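Local coordinates for uroporphyrinogen-III synthetase (Pseudomonas syringae pv. tomato, PDB 3RE1), which probably catalyses the cyclisation of the linear tetrapyrrole hydroxymethylbilane to the macrocyclic uroporphyrinogen III, with release of water, at residues P92-G105 with L109-P118. Residues are numbered along the deposited sequence; the frame is centred on the assembly and turned at random.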
loop_
_atom_site.group_PDB
_atom_site.type_symbol
_atom_site.label_atom_id
_atom_site.label_comp_id
_atom_site.label_asym_id
_atom_site.label_seq_id
_atom_site.Cartn_x
_atom_site.Cartn_y
_atom_site.Cartn_z
ATOM N N PRO A 92 2.237 9.992 25.051
ATOM C CA PRO A 92 2.641 8.904 24.160
ATOM C C PRO A 92 3.396 7.801 24.896
ATOM O O PRO A 92 4.124 8.088 25.827
ATOM C CB PRO A 92 3.510 9.620 23.119
ATOM C CG PRO A 92 3.954 10.868 23.802
ATOM C CD PRO A 92 2.776 11.286 24.597
ATOM N N PRO A 93 3.212 6.531 24.483
ATOM C CA PRO A 93 3.887 5.383 25.107
ATOM C C PRO A 93 5.406 5.421 24.998
ATOM O O PRO A 93 5.938 5.790 23.975
ATOM C CB PRO A 93 3.317 4.193 24.339
ATOM C CG PRO A 93 1.977 4.673 23.856
ATOM C CD PRO A 93 2.263 6.089 23.449
ATOM N N MET A 94 6.097 5.040 26.058
ATOM C CA MET A 94 7.553 4.965 26.040
ATOM C C MET A 94 7.995 3.575 25.615
ATOM O O MET A 94 8.602 2.838 26.386
ATOM C CB MET A 94 8.111 5.227 27.423
ATOM C CG MET A 94 7.999 6.659 27.838
ATOM S SD MET A 94 9.370 7.716 27.279
ATOM C CE MET A 94 8.454 9.114 26.461
ATOM N N GLN A 95 7.676 3.205 24.383
ATOM C CA GLN A 95 8.079 1.904 23.874
ATOM C C GLN A 95 8.545 2.023 22.418
ATOM O O GLN A 95 8.137 2.948 21.707
ATOM C CB GLN A 95 6.929 0.896 24.015
ATOM C CG GLN A 95 6.056 0.733 22.815
ATOM C CD GLN A 95 4.774 -0.047 23.107
ATOM O OE1 GLN A 95 4.797 -1.155 23.679
ATOM N NE2 GLN A 95 3.646 0.535 22.700
ATOM N N PRO A 96 9.411 1.088 21.966
ATOM C CA PRO A 96 9.924 1.090 20.588
ATOM C C PRO A 96 8.824 0.879 19.578
ATOM O O PRO A 96 7.991 -0.018 19.729
ATOM C CB PRO A 96 10.918 -0.065 20.580
ATOM C CG PRO A 96 11.349 -0.194 22.010
ATOM C CD PRO A 96 10.085 0.060 22.781
ATOM N N TRP A 97 8.805 1.748 18.571
ATOM C CA TRP A 97 7.835 1.706 17.486
ATOM C C TRP A 97 8.654 1.721 16.202
ATOM O O TRP A 97 9.697 2.386 16.131
ATOM C CB TRP A 97 6.913 2.932 17.537
ATOM C CG TRP A 97 5.770 2.804 18.509
ATOM C CD1 TRP A 97 5.846 2.492 19.839
ATOM C CD2 TRP A 97 4.377 2.986 18.221
ATOM N NE1 TRP A 97 4.585 2.440 20.383
ATOM C CE2 TRP A 97 3.673 2.757 19.413
ATOM C CE3 TRP A 97 3.664 3.315 17.071
ATOM C CZ2 TRP A 97 2.271 2.835 19.480
ATOM C CZ3 TRP A 97 2.264 3.393 17.144
ATOM C CH2 TRP A 97 1.593 3.148 18.333
ATOM N N PHE A 98 8.186 0.996 15.186
ATOM C CA PHE A 98 8.906 0.927 13.933
ATOM C C PHE A 98 7.988 1.048 12.748
ATOM O O PHE A 98 6.769 0.838 12.875
ATOM C CB PHE A 98 9.682 -0.394 13.882
ATOM C CG PHE A 98 10.539 -0.633 15.096
ATOM C CD1 PHE A 98 10.004 -1.184 16.231
ATOM C CD2 PHE A 98 11.881 -0.258 15.119
ATOM C CE1 PHE A 98 10.791 -1.398 17.367
ATOM C CE2 PHE A 98 12.673 -0.490 16.264
ATOM C CZ PHE A 98 12.117 -1.053 17.375
ATOM N N SER A 99 8.584 1.357 11.590
ATOM C CA SER A 99 7.874 1.416 10.290
ATOM C C SER A 99 8.802 0.953 9.186
ATOM O O SER A 99 10.022 0.918 9.368
ATOM C CB SER A 99 7.441 2.851 9.981
ATOM O OG SER A 99 8.542 3.750 10.095
ATOM N N VAL A 100 8.235 0.618 8.032
ATOM C CA VAL A 100 9.044 0.189 6.892
ATOM C C VAL A 100 9.663 1.421 6.237
ATOM O O VAL A 100 10.893 1.498 6.064
ATOM C CB VAL A 100 8.200 -0.585 5.864
ATOM C CG1 VAL A 100 7.885 -1.989 6.392
ATOM C CG2 VAL A 100 6.898 0.181 5.569
ATOM N N GLY A 101 8.817 2.397 5.905
ATOM C CA GLY A 101 9.299 3.621 5.289
ATOM C C GLY A 101 9.356 4.816 6.225
ATOM O O GLY A 101 8.684 4.853 7.245
ATOM N N SER A 102 10.155 5.810 5.852
ATOM C CA SER A 102 10.284 7.055 6.616
ATOM C C SER A 102 9.023 7.919 6.519
ATOM O O SER A 102 8.818 8.850 7.310
ATOM C CB SER A 102 11.485 7.844 6.089
ATOM O OG SER A 102 11.404 7.972 4.675
ATOM N N ALA A 103 8.193 7.603 5.534
ATOM C CA ALA A 103 7.007 8.381 5.268
ATOM C C ALA A 103 6.036 8.166 6.400
ATOM O O ALA A 103 5.440 9.124 6.904
ATOM C CB ALA A 103 6.384 7.948 3.944
ATOM N N THR A 104 5.871 6.901 6.792
ATOM C CA THR A 104 4.958 6.536 7.869
ATOM C C THR A 104 5.664 6.826 9.197
ATOM O O THR A 104 5.038 7.225 10.200
ATOM C CB THR A 104 4.510 5.046 7.791
ATOM O OG1 THR A 104 5.656 4.203 7.780
ATOM C CG2 THR A 104 3.728 4.777 6.518
ATOM N N GLY A 105 6.983 6.671 9.175
ATOM C CA GLY A 105 7.780 6.864 10.362
ATOM C C GLY A 105 7.726 8.264 10.925
ATOM O O GLY A 105 7.692 8.435 12.158
ATOM N N LEU A 109 6.647 9.779 14.462
ATOM C CA LEU A 109 7.661 10.582 15.092
ATOM C C LEU A 109 7.114 11.972 15.461
ATOM O O LEU A 109 7.439 12.512 16.513
ATOM C CB LEU A 109 8.859 10.702 14.160
ATOM C CG LEU A 109 10.226 11.084 14.714
ATOM C CD1 LEU A 109 10.214 12.520 15.203
ATOM C CD2 LEU A 109 10.592 10.120 15.839
ATOM N N ASP A 110 6.266 12.533 14.611
ATOM C CA ASP A 110 5.680 13.836 14.899
ATOM C C ASP A 110 4.829 13.835 16.159
ATOM O O ASP A 110 4.836 14.819 16.892
ATOM C CB ASP A 110 4.824 14.351 13.727
ATOM C CG ASP A 110 5.667 14.853 12.553
ATOM O OD1 ASP A 110 6.859 15.214 12.775
ATOM O OD2 ASP A 110 5.122 14.890 11.413
ATOM N N TYR A 111 4.085 12.755 16.398
ATOM C CA TYR A 111 3.200 12.706 17.572
ATOM C C TYR A 111 3.973 12.416 18.851
ATOM O O TYR A 111 3.389 12.330 19.932
ATOM C CB TYR A 111 2.122 11.653 17.396
ATOM C CG TYR A 111 1.168 11.557 18.553
ATOM C CD1 TYR A 111 0.310 12.608 18.857
ATOM C CD2 TYR A 111 1.110 10.403 19.349
ATOM C CE1 TYR A 111 -0.571 12.521 19.926
ATOM C CE2 TYR A 111 0.229 10.317 20.407
ATOM C CZ TYR A 111 -0.607 11.378 20.690
ATOM O OH TYR A 111 -1.504 11.325 21.724
ATOM N N GLY A 112 5.290 12.276 18.716
ATOM C CA GLY A 112 6.144 11.998 19.851
ATOM C C GLY A 112 6.370 10.529 20.206
ATOM O O GLY A 112 6.669 10.197 21.356
ATOM N N LEU A 113 6.222 9.636 19.233
ATOM C CA LEU A 113 6.491 8.236 19.494
ATOM C C LEU A 113 7.957 7.931 19.190
ATOM O O LEU A 113 8.570 8.519 18.293
ATOM C CB LEU A 113 5.565 7.339 18.681
ATOM C CG LEU A 113 4.094 7.435 19.077
ATOM C CD1 LEU A 113 3.185 6.745 18.047
ATOM C CD2 LEU A 113 3.923 6.846 20.449
ATOM N N ASP A 114 8.509 6.999 19.945
ATOM C CA ASP A 114 9.887 6.633 19.801
ATOM C C ASP A 114 10.016 5.668 18.624
ATOM O O ASP A 114 10.404 4.510 18.784
ATOM C CB ASP A 114 10.353 6.013 21.118
ATOM C CG ASP A 114 11.789 5.579 21.090
ATOM O OD1 ASP A 114 12.631 6.286 20.475
ATOM O OD2 ASP A 114 12.068 4.522 21.697
ATOM N N ALA A 115 9.676 6.167 17.441
ATOM C CA ALA A 115 9.729 5.399 16.185
ATOM C C ALA A 115 11.073 5.474 15.467
ATOM O O ALA A 115 11.796 6.443 15.584
ATOM C CB ALA A 115 8.628 5.859 15.222
ATOM N N SER A 116 11.385 4.422 14.718
ATOM C CA SER A 116 12.594 4.327 13.922
ATOM C C SER A 116 12.267 3.461 12.712
ATOM O O SER A 116 11.237 2.785 12.676
ATOM C CB SER A 116 13.729 3.701 14.730
ATOM O OG SER A 116 13.403 2.390 15.169
ATOM N N TRP A 117 13.143 3.480 11.716
ATOM C CA TRP A 117 12.919 2.713 10.511
ATOM C C TRP A 117 14.261 2.522 9.810
ATOM O O TRP A 117 15.207 3.237 10.111
ATOM C CB TRP A 117 11.923 3.457 9.618
ATOM C CG TRP A 117 12.389 4.849 9.280
ATOM C CD1 TRP A 117 13.252 5.207 8.287
ATOM C CD2 TRP A 117 12.052 6.056 9.974
ATOM N NE1 TRP A 117 13.470 6.548 8.317
ATOM C CE2 TRP A 117 12.746 7.102 9.336
ATOM C CE3 TRP A 117 11.227 6.356 11.064
ATOM C CZ2 TRP A 117 12.637 8.438 9.752
ATOM C CZ3 TRP A 117 11.130 7.680 11.485
ATOM C CH2 TRP A 117 11.825 8.705 10.824
ATOM N N PRO A 118 14.355 1.542 8.882
ATOM C CA PRO A 118 15.562 1.258 8.087
ATOM C C PRO A 118 16.086 2.470 7.317
ATOM O O PRO A 118 17.273 2.521 6.973
ATOM C CB PRO A 118 15.081 0.172 7.125
ATOM C CG PRO A 118 14.106 -0.576 7.947
ATOM C CD PRO A 118 13.318 0.529 8.606
HETATM O O HOH W 1 7.270 5.447 21.931
HETATM O O HOH W 2 12.017 2.865 17.676
#
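L113 and W97 meet by CH-pi contact: CD1 of L113 lies 3.7 Å from the centroid of the six-membered ring of W97, 17° off its normal, while the other branch, CD2, packs 3.5 Å from CD of P93. At the far end W117 rests on the start of helix 102-110. CA of S102 sits over its five-membered ring, 3.6 Å from the centroid, and CZ3 comes 3.5 Å from C of G105, a glycine whose bare CA leaves room for the indole; chi1 of 57° places CG of W117 between the backbone N and the carbonyl carbon, turning the indole onto the helix start. Between these packings, parallel pairing joins the strands: W97 N donates to D114 O (3.2 Å), S116 N to W97 O (3.0 Å, 138° at the hydrogen) and S99 N to S116 O (3.2 Å). One water bridges W97 O, D114 O and S116 OG; another links D114 N to P93 O and Q95 O. In the next shell, G101 O, at the N-cap residue, accepts from S99 OG, T104 OG1 and G105 N, three bonds that would fix the helix entry, and R132 forms a salt bridge with D114. In this beta-alpha-beta crossover, water bridges and packing at both ends supplement the short ladder of edge strand 115-116.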